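PDB 6TQD: intimin from Escherichia coli O127:H6 str. E2348/69, which probably mediates attachment of the bacterium to host cells as a surface adhesin whose extended passenger includes Ig-like domains. Local coordinates for residues P11-G16 with L95-V100; T17-Q22 with L101-V106; V38-A43 with K78-A83. All coordinates share one frame; numbering follows the deposited sequence.

The three contacts lie in the N-terminal domain, a two-sheet sandwich of Ig-like topology, around one mixed sheet whose strand order is 14-17, 90-101, 76-85, 34-40. Contact 1 joins the first two strands at one edge, and contact 3 joins the last two at the other; their centres lie about 12 Å apart, and Leu-96 N and Val-79 O, 2.8 Å apart, link them across the middle. Contact 2 carries on where contact 1 stops, both segments running on together, its centre again about 12 Å away, toward the connection to the second domain. Contacts 2 and 3 stay separate, about 9 Å at their nearest atoms. A bound sodium ion sits about 4 Å from the side chain of Asp-13 in contact 1.

Contact 1. Residues P11-G16 with L95-V100; sequences PHDING and LLTITV
Strand 14-16 runs parallel to strand 95-100, their axes 4.7 Å apart and 12° from parallel, with Ile-14 opposite Ile-98, Asn-15 opposite Thr-99 and Gly-16 opposite Val-100. Three backbone bonds join them: Ile-14 N to Thr-97 O (3.0 Å), Thr-99 N to Ile-14 O (2.9 Å) and Gly-16 N to Thr-99 O (3.1 Å). Just ahead of the strand, Asp-13 continues this pattern with its side chain. With chi1 at -69°, its CG is swung beside its own backbone N, and OD1 accepts the amide of Thr-97 (N to OD1 3.1 Å) from above the carboxylate plane. The same oxygen accepts hydrogen bonds from two waters; one water also donates to Leu-95 O, the other bonds Thr-97 OG1, whose further partner is Lys-78 NZ. This concentration of donors would favour a charged carboxylate, as would the nearby sodium ion. Asn-15 and Thr-99 lie side by side and point the same way, Asn-15 OD1 resting 3.3 Å from Thr-99 CB. A third water lies between Ile-14 O and Thr-99 OG1, within hydrogen-bonding distance of both. On the buried face, Ile-14 reaches across with CD1 to Leu-96 CD2 (4.1 Å), while its CB rests against CG1 of Ile-98. The other methyl of Leu-96, CD1, approaches His-12 O and the CA of Asp-13. Ile-14 also meets Gln-22 and Ile-24 of strand 21-30 in the opposing sheet. A first strand that leaves one sheet to pair in parallel with the last strand of the other is the A' to G pairing of Ig-like beta sandwiches.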
# COMPACT_ATOMS: atom_id res chain seq x y z
N PRO A 11 18.64 4.81 7.29
CA PRO A 11 17.74 5.53 8.21
C PRO A 11 16.28 5.46 7.82
O PRO A 11 15.42 5.65 8.69
CB PRO A 11 18.24 6.98 8.15
CG PRO A 11 18.93 7.07 6.83
CD PRO A 11 19.55 5.73 6.60
N HIS A 12 15.97 5.26 6.55
CA HIS A 12 14.60 5.36 6.08
C HIS A 12 14.24 4.15 5.24
O HIS A 12 14.97 3.78 4.32
CB HIS A 12 14.43 6.62 5.22
CG HIS A 12 14.83 7.89 5.92
ND1 HIS A 12 14.14 8.39 7.00
CD2 HIS A 12 15.85 8.74 5.70
CE1 HIS A 12 14.72 9.50 7.41
NE2 HIS A 12 15.76 9.74 6.64
N ASP A 13 13.08 3.56 5.53
CA ASP A 13 12.51 2.57 4.64
C ASP A 13 11.85 3.28 3.46
O ASP A 13 11.67 4.50 3.47
CB ASP A 13 11.50 1.69 5.37
CG ASP A 13 12.16 0.76 6.38
OD1 ASP A 13 13.27 0.24 6.09
OD2 ASP A 13 11.58 0.56 7.46
N ILE A 14 11.52 2.52 2.43
CA ILE A 14 11.00 3.07 1.19
C ILE A 14 9.53 2.69 1.05
O ILE A 14 9.16 1.53 1.27
CB ILE A 14 11.82 2.61 -0.02
CG1 ILE A 14 13.19 3.29 0.03
CG2 ILE A 14 11.11 2.91 -1.31
CD1 ILE A 14 14.21 2.70 -0.90
N ASN A 15 8.71 3.69 0.74
CA ASN A 15 7.30 3.51 0.39
C ASN A 15 7.08 4.26 -0.91
O ASN A 15 7.37 5.46 -0.99
CB ASN A 15 6.41 4.10 1.47
CG ASN A 15 6.67 3.49 2.83
OD1 ASN A 15 6.42 2.31 3.06
ND2 ASN A 15 7.17 4.31 3.75
N GLY A 16 6.64 3.56 -1.95
CA GLY A 16 6.50 4.18 -3.25
C GLY A 16 5.46 3.54 -4.13
O GLY A 16 4.98 2.44 -3.88
N LEU A 95 18.83 -4.34 7.05
CA LEU A 95 17.53 -4.52 6.44
C LEU A 95 17.00 -3.19 5.91
O LEU A 95 17.08 -2.15 6.57
CB LEU A 95 16.57 -5.05 7.50
CG LEU A 95 15.09 -5.16 7.12
CD1 LEU A 95 14.90 -6.16 6.00
CD2 LEU A 95 14.29 -5.55 8.35
N LEU A 96 16.47 -3.25 4.69
CA LEU A 96 15.68 -2.19 4.10
C LEU A 96 14.34 -2.80 3.71
O LEU A 96 14.31 -3.85 3.06
CB LEU A 96 16.36 -1.64 2.85
CG LEU A 96 15.59 -0.70 1.93
CD1 LEU A 96 15.22 0.60 2.63
CD2 LEU A 96 16.36 -0.41 0.65
N THR A 97 13.25 -2.16 4.12
CA THR A 97 11.90 -2.61 3.80
C THR A 97 11.31 -1.69 2.75
O THR A 97 11.34 -0.46 2.90
CB THR A 97 11.03 -2.64 5.06
OG1 THR A 97 11.64 -3.50 6.04
CG2 THR A 97 9.63 -3.16 4.74
N ILE A 98 10.81 -2.28 1.67
CA ILE A 98 10.24 -1.56 0.54
C ILE A 98 8.77 -1.96 0.44
O ILE A 98 8.45 -3.14 0.29
CB ILE A 98 11.00 -1.88 -0.76
CG1 ILE A 98 12.47 -1.43 -0.62
CG2 ILE A 98 10.33 -1.23 -1.97
CD1 ILE A 98 13.39 -2.01 -1.66
N THR A 99 7.89 -0.97 0.53
CA THR A 99 6.45 -1.20 0.44
C THR A 99 5.94 -0.53 -0.83
O THR A 99 6.25 0.64 -1.09
CB THR A 99 5.74 -0.63 1.66
OG1 THR A 99 6.28 -1.25 2.84
CG2 THR A 99 4.25 -0.91 1.59
N VAL A 100 5.14 -1.26 -1.59
CA VAL A 100 4.65 -0.85 -2.90
C VAL A 100 3.18 -0.50 -2.76
O VAL A 100 2.38 -1.33 -2.29
CB VAL A 100 4.86 -1.96 -3.94
CG1 VAL A 100 4.25 -1.56 -5.27
CG2 VAL A 100 6.34 -2.24 -4.10
O HOH W 1 15.87 0.45 7.00
O HOH W 2 13.39 -1.92 7.60
O HOH W 3 8.45 0.18 3.75

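Contact 2. Residues T17-Q22 with L101-V106; sequences TERSTQ and LSNGQV
The parallel pairing ends where Thr-17 faces Leu-101: Glu-18 N donates to Leu-101 O at 2.8 Å, and Thr-17 CA makes a CA-H...O contact with the same oxygen. Beyond this point each segment bends away, through a type II turn from Thr-17 to Ser-20 and a type I turn from Ser-102 to Gln-105.

The polar side chains tie these two turns together. Glu-18 CG stands between its backbone N and carbonyl carbon (chi1 58°), and the extended chain beyond brings OE1 to Asn-103 N at 2.8 Å, where it accepts through its anti lone pair. The planes of the Glu-18 carboxylate and the Asn-103 side-chain amide are 24° apart. The other oxygen, OE2, is held by Tyr-69 N, so both oxygens are engaged and the charged form is likely favoured. In one of its two modelled conformers, Arg-19 adds a salt bridge from NH1 to OE2 (3.1 Å).

Within the turns, Thr-17 O accepts from both N and OG of Ser-20, and Gln-105 OE1 receives Ser-102 N from above its carbonyl plane. Just past the first turn, Gln-22 NE2 donates to Ser-20 OG, which lies in the Gln-22 amide plane.

Van der Waals contact is slight: the Thr-17 methyl CG2 lies 3.6 Å from the amide oxygen OD1 of Asn-103, the two side chains crossing near a right angle.

Such an arrangement marks the pole of an Ig-like sandwich, where the A' strand turns toward B and the last strand leads into the interdomain connection.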
# COMPACT_ATOMS: atom_id res chain seq x y z
N THR A 17 5.14 4.25 -5.21
CA THR A 17 4.17 3.76 -6.16
C THR A 17 4.79 2.64 -6.99
O THR A 17 5.99 2.66 -7.31
CB THR A 17 3.79 4.90 -7.11
OG1 THR A 17 3.18 5.97 -6.37
CG2 THR A 17 2.75 4.41 -8.15
N GLU A 18 3.96 1.67 -7.34
CA GLU A 18 4.39 0.55 -8.18
C GLU A 18 5.09 1.08 -9.43
O GLU A 18 4.66 2.06 -10.03
CB GLU A 18 3.16 -0.27 -8.57
CG GLU A 18 2.06 0.52 -9.29
CD GLU A 18 0.88 -0.34 -9.68
OE1 GLU A 18 -0.28 0.11 -9.46
OE2 GLU A 18 1.09 -1.47 -10.19
N ARG A 19 6.18 0.41 -9.80
CA ARG A 19 6.98 0.69 -10.98
C ARG A 19 7.78 1.99 -10.89
O ARG A 19 8.38 2.41 -11.89
CB ARG A 19 6.14 0.67 -12.27
CG ARG A 19 5.45 -0.66 -12.54
CD ARG A 19 4.74 -0.66 -13.89
NE ARG A 19 4.00 -1.89 -14.15
CZ ARG A 19 2.73 -2.10 -13.80
NH1 ARG A 19 2.04 -1.16 -13.16
NH2 ARG A 19 2.15 -3.25 -14.09
N SER A 20 7.80 2.64 -9.73
CA SER A 20 8.61 3.85 -9.59
C SER A 20 10.07 3.52 -9.24
O SER A 20 10.41 2.40 -8.83
CB SER A 20 8.03 4.78 -8.51
OG SER A 20 8.14 4.25 -7.21
N THR A 21 10.93 4.51 -9.44
CA THR A 21 12.32 4.45 -9.04
C THR A 21 12.50 5.26 -7.77
O THR A 21 12.11 6.43 -7.72
CB THR A 21 13.21 5.03 -10.15
OG1 THR A 21 13.07 4.25 -11.34
CG2 THR A 21 14.67 5.02 -9.72
N GLN A 22 13.08 4.65 -6.74
CA GLN A 22 13.19 5.24 -5.42
C GLN A 22 14.65 5.25 -4.99
O GLN A 22 15.27 4.18 -4.87
CB GLN A 22 12.36 4.44 -4.41
CG GLN A 22 10.88 4.45 -4.72
CD GLN A 22 10.24 5.80 -4.48
OE1 GLN A 22 10.73 6.59 -3.67
NE2 GLN A 22 9.16 6.08 -5.19
N LEU A 101 2.83 0.71 -3.16
CA LEU A 101 1.45 1.16 -3.23
C LEU A 101 0.98 1.15 -4.68
O LEU A 101 1.78 1.24 -5.62
CB LEU A 101 1.32 2.57 -2.66
CG LEU A 101 1.54 2.75 -1.16
CD1 LEU A 101 3.01 2.69 -0.78
CD2 LEU A 101 0.92 4.04 -0.68
N SER A 102 -0.32 1.01 -4.87
CA SER A 102 -0.87 0.98 -6.21
C SER A 102 -0.97 2.40 -6.78
O SER A 102 -0.90 3.39 -6.06
CB SER A 102 -2.25 0.32 -6.18
OG SER A 102 -3.21 1.24 -5.69
N ASN A 103 -1.13 2.47 -8.11
CA ASN A 103 -1.19 3.75 -8.79
C ASN A 103 -2.20 4.70 -8.15
O ASN A 103 -1.98 5.92 -8.09
CB ASN A 103 -1.57 3.54 -10.26
CG ASN A 103 -0.41 3.06 -11.09
OD1 ASN A 103 0.72 3.53 -10.94
ND2 ASN A 103 -0.67 2.13 -12.00
N GLY A 104 -3.31 4.17 -7.65
CA GLY A 104 -4.34 5.02 -7.09
C GLY A 104 -4.16 5.42 -5.64
O GLY A 104 -5.04 6.09 -5.09
N GLN A 105 -3.05 5.07 -5.01
CA GLN A 105 -2.84 5.33 -3.59
C GLN A 105 -1.75 6.37 -3.40
O GLN A 105 -0.95 6.64 -4.31
CB GLN A 105 -2.49 4.02 -2.87
CG GLN A 105 -3.65 2.99 -2.89
CD GLN A 105 -3.23 1.56 -2.60
OE1 GLN A 105 -2.05 1.25 -2.44
NE2 GLN A 105 -4.22 0.67 -2.54
N VAL A 106 -1.70 6.95 -2.20
CA VAL A 106 -0.83 8.08 -1.90
C VAL A 106 0.09 7.72 -0.74
O VAL A 106 -0.36 7.32 0.33
CB VAL A 106 -1.66 9.34 -1.56
CG1 VAL A 106 -0.75 10.50 -1.20
CG2 VAL A 106 -2.56 9.71 -2.74
O HOH W 4 2.41 1.54 -13.16

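Contact 3. Residues V38-A43 with K78-A83; sequences VWDDSA and KVTARA
Strands 38-40 and 78-83 run antiparallel (162° between directions, axes 4.8 Å apart) as an edge pair of the Ig-like sandwich. Val-38 with Arg-82 and Asp-40 with Thr-80 form hydrogen-bonded pairs, each closed by two N-H...O bonds; Trp-39 and Ala-81 make the non-hydrogen-bonded pair between them. On the inner face Ala-81 CB sits squarely over the six-membered ring of Trp-39, a CH-pi contact 3.5 Å from the centroid and 10° off its normal. With chi1 at -69°, CG of Trp-39 lies beside its own backbone N and the ring reaches toward strand 78-83, where CZ3 also meets Val-79 CG2 at 4.0 Å. Tyr-62 and Ile-51 of the opposing sheet pack on the same indole. Facing outward, Asp-40 CB lies 3.4 Å from Thr-80 OG1. Where the strand ends, Asp-40 forms an Asx turn: OD1 accepts Ser-42 N nearly along its C-O axis. This leads into helix 42-45; Asp-41, just before it, forms a salt bridge to Arg-45 through OD1 and accepts Ile-51 N at OD2. Past the last direct backbone bond, a water accepts a hydrogen bond from Ala-43 N and lies 2.8 Å from Lys-78 O, to which it can donate, while Ala-43 CB touches that same carbonyl oxygen of Lys-78 at 3.4 Å.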
# COMPACT_ATOMS: atom_id res chain seq x y z
N VAL A 38 26.96 -4.56 -1.21
CA VAL A 38 26.48 -5.81 -1.80
C VAL A 38 25.07 -6.08 -1.29
O VAL A 38 24.82 -6.08 -0.08
CB VAL A 38 27.42 -6.98 -1.46
CG1 VAL A 38 26.83 -8.29 -1.93
CG2 VAL A 38 28.80 -6.76 -2.08
N TRP A 39 24.14 -6.33 -2.22
CA TRP A 39 22.72 -6.42 -1.92
C TRP A 39 22.18 -7.83 -2.14
O TRP A 39 22.57 -8.51 -3.09
CB TRP A 39 21.90 -5.50 -2.84
CG TRP A 39 22.08 -4.07 -2.60
CD1 TRP A 39 23.01 -3.27 -3.20
CD2 TRP A 39 21.33 -3.23 -1.72
NE1 TRP A 39 22.88 -1.98 -2.74
CE2 TRP A 39 21.86 -1.92 -1.84
CE3 TRP A 39 20.25 -3.45 -0.86
CZ2 TRP A 39 21.35 -0.85 -1.13
CZ3 TRP A 39 19.74 -2.37 -0.14
CH2 TRP A 39 20.30 -1.10 -0.27
N ASP A 40 21.26 -8.23 -1.28
CA ASP A 40 20.33 -9.34 -1.52
C ASP A 40 18.96 -8.72 -1.75
O ASP A 40 18.31 -8.27 -0.80
CB ASP A 40 20.30 -10.33 -0.36
CG ASP A 40 19.23 -11.42 -0.54
OD1 ASP A 40 18.42 -11.35 -1.48
OD2 ASP A 40 19.21 -12.37 0.28
N ASP A 41 18.57 -8.60 -3.01
CA ASP A 41 17.27 -8.05 -3.39
C ASP A 41 16.34 -9.13 -3.94
O ASP A 41 15.42 -8.83 -4.71
CB ASP A 41 17.42 -6.89 -4.36
CG ASP A 41 18.02 -7.29 -5.68
OD1 ASP A 41 18.33 -8.49 -5.86
OD2 ASP A 41 18.21 -6.41 -6.56
N SER A 42 16.56 -10.39 -3.56
CA SER A 42 15.79 -11.49 -4.14
C SER A 42 14.30 -11.34 -3.91
O SER A 42 13.49 -11.79 -4.73
CB SER A 42 16.29 -12.82 -3.59
OG SER A 42 16.11 -12.87 -2.18
N ALA A 43 13.89 -10.72 -2.79
CA ALA A 43 12.47 -10.49 -2.55
C ALA A 43 11.86 -9.61 -3.63
O ALA A 43 10.76 -9.89 -4.14
CB ALA A 43 12.25 -9.89 -1.17
N LYS A 78 11.51 -7.25 1.77
CA LYS A 78 12.61 -7.06 2.69
C LYS A 78 13.89 -7.41 1.94
O LYS A 78 14.02 -8.52 1.41
CB LYS A 78 12.47 -7.98 3.91
CG LYS A 78 11.19 -7.79 4.71
CD LYS A 78 11.26 -6.66 5.70
CE LYS A 78 9.97 -6.56 6.51
NZ LYS A 78 9.97 -5.39 7.44
N VAL A 79 14.82 -6.45 1.87
CA VAL A 79 16.10 -6.64 1.20
C VAL A 79 17.20 -6.25 2.18
O VAL A 79 16.96 -5.58 3.19
CB VAL A 79 16.22 -5.81 -0.09
CG1 VAL A 79 15.06 -6.11 -1.04
CG2 VAL A 79 16.24 -4.32 0.24
N THR A 80 18.43 -6.69 1.90
CA THR A 80 19.53 -6.45 2.80
C THR A 80 20.74 -5.90 2.04
O THR A 80 20.99 -6.27 0.90
CB THR A 80 19.96 -7.70 3.59
OG1 THR A 80 20.14 -8.80 2.70
CG2 THR A 80 18.91 -8.04 4.64
N ALA A 81 21.50 -5.05 2.72
CA ALA A 81 22.71 -4.47 2.18
C ALA A 81 23.85 -4.65 3.16
O ALA A 81 23.67 -4.47 4.36
CB ALA A 81 22.55 -2.97 1.94
N ARG A 82 25.02 -4.96 2.64
CA ARG A 82 26.24 -5.09 3.42
C ARG A 82 27.31 -4.23 2.76
O ARG A 82 27.55 -4.36 1.56
CB ARG A 82 26.67 -6.55 3.48
CG ARG A 82 27.84 -6.83 4.42
CD ARG A 82 28.31 -8.28 4.34
NE ARG A 82 27.37 -9.28 4.86
CZ ARG A 82 27.24 -9.60 6.15
NH1 ARG A 82 27.96 -8.97 7.07
NH2 ARG A 82 26.42 -10.57 6.52
N ALA A 83 27.95 -3.38 3.55
CA ALA A 83 29.06 -2.58 3.05
C ALA A 83 30.38 -3.31 3.27
O ALA A 83 30.54 -4.02 4.26
CB ALA A 83 29.09 -1.23 3.75
O HOH W 5 15.56 -9.82 -0.59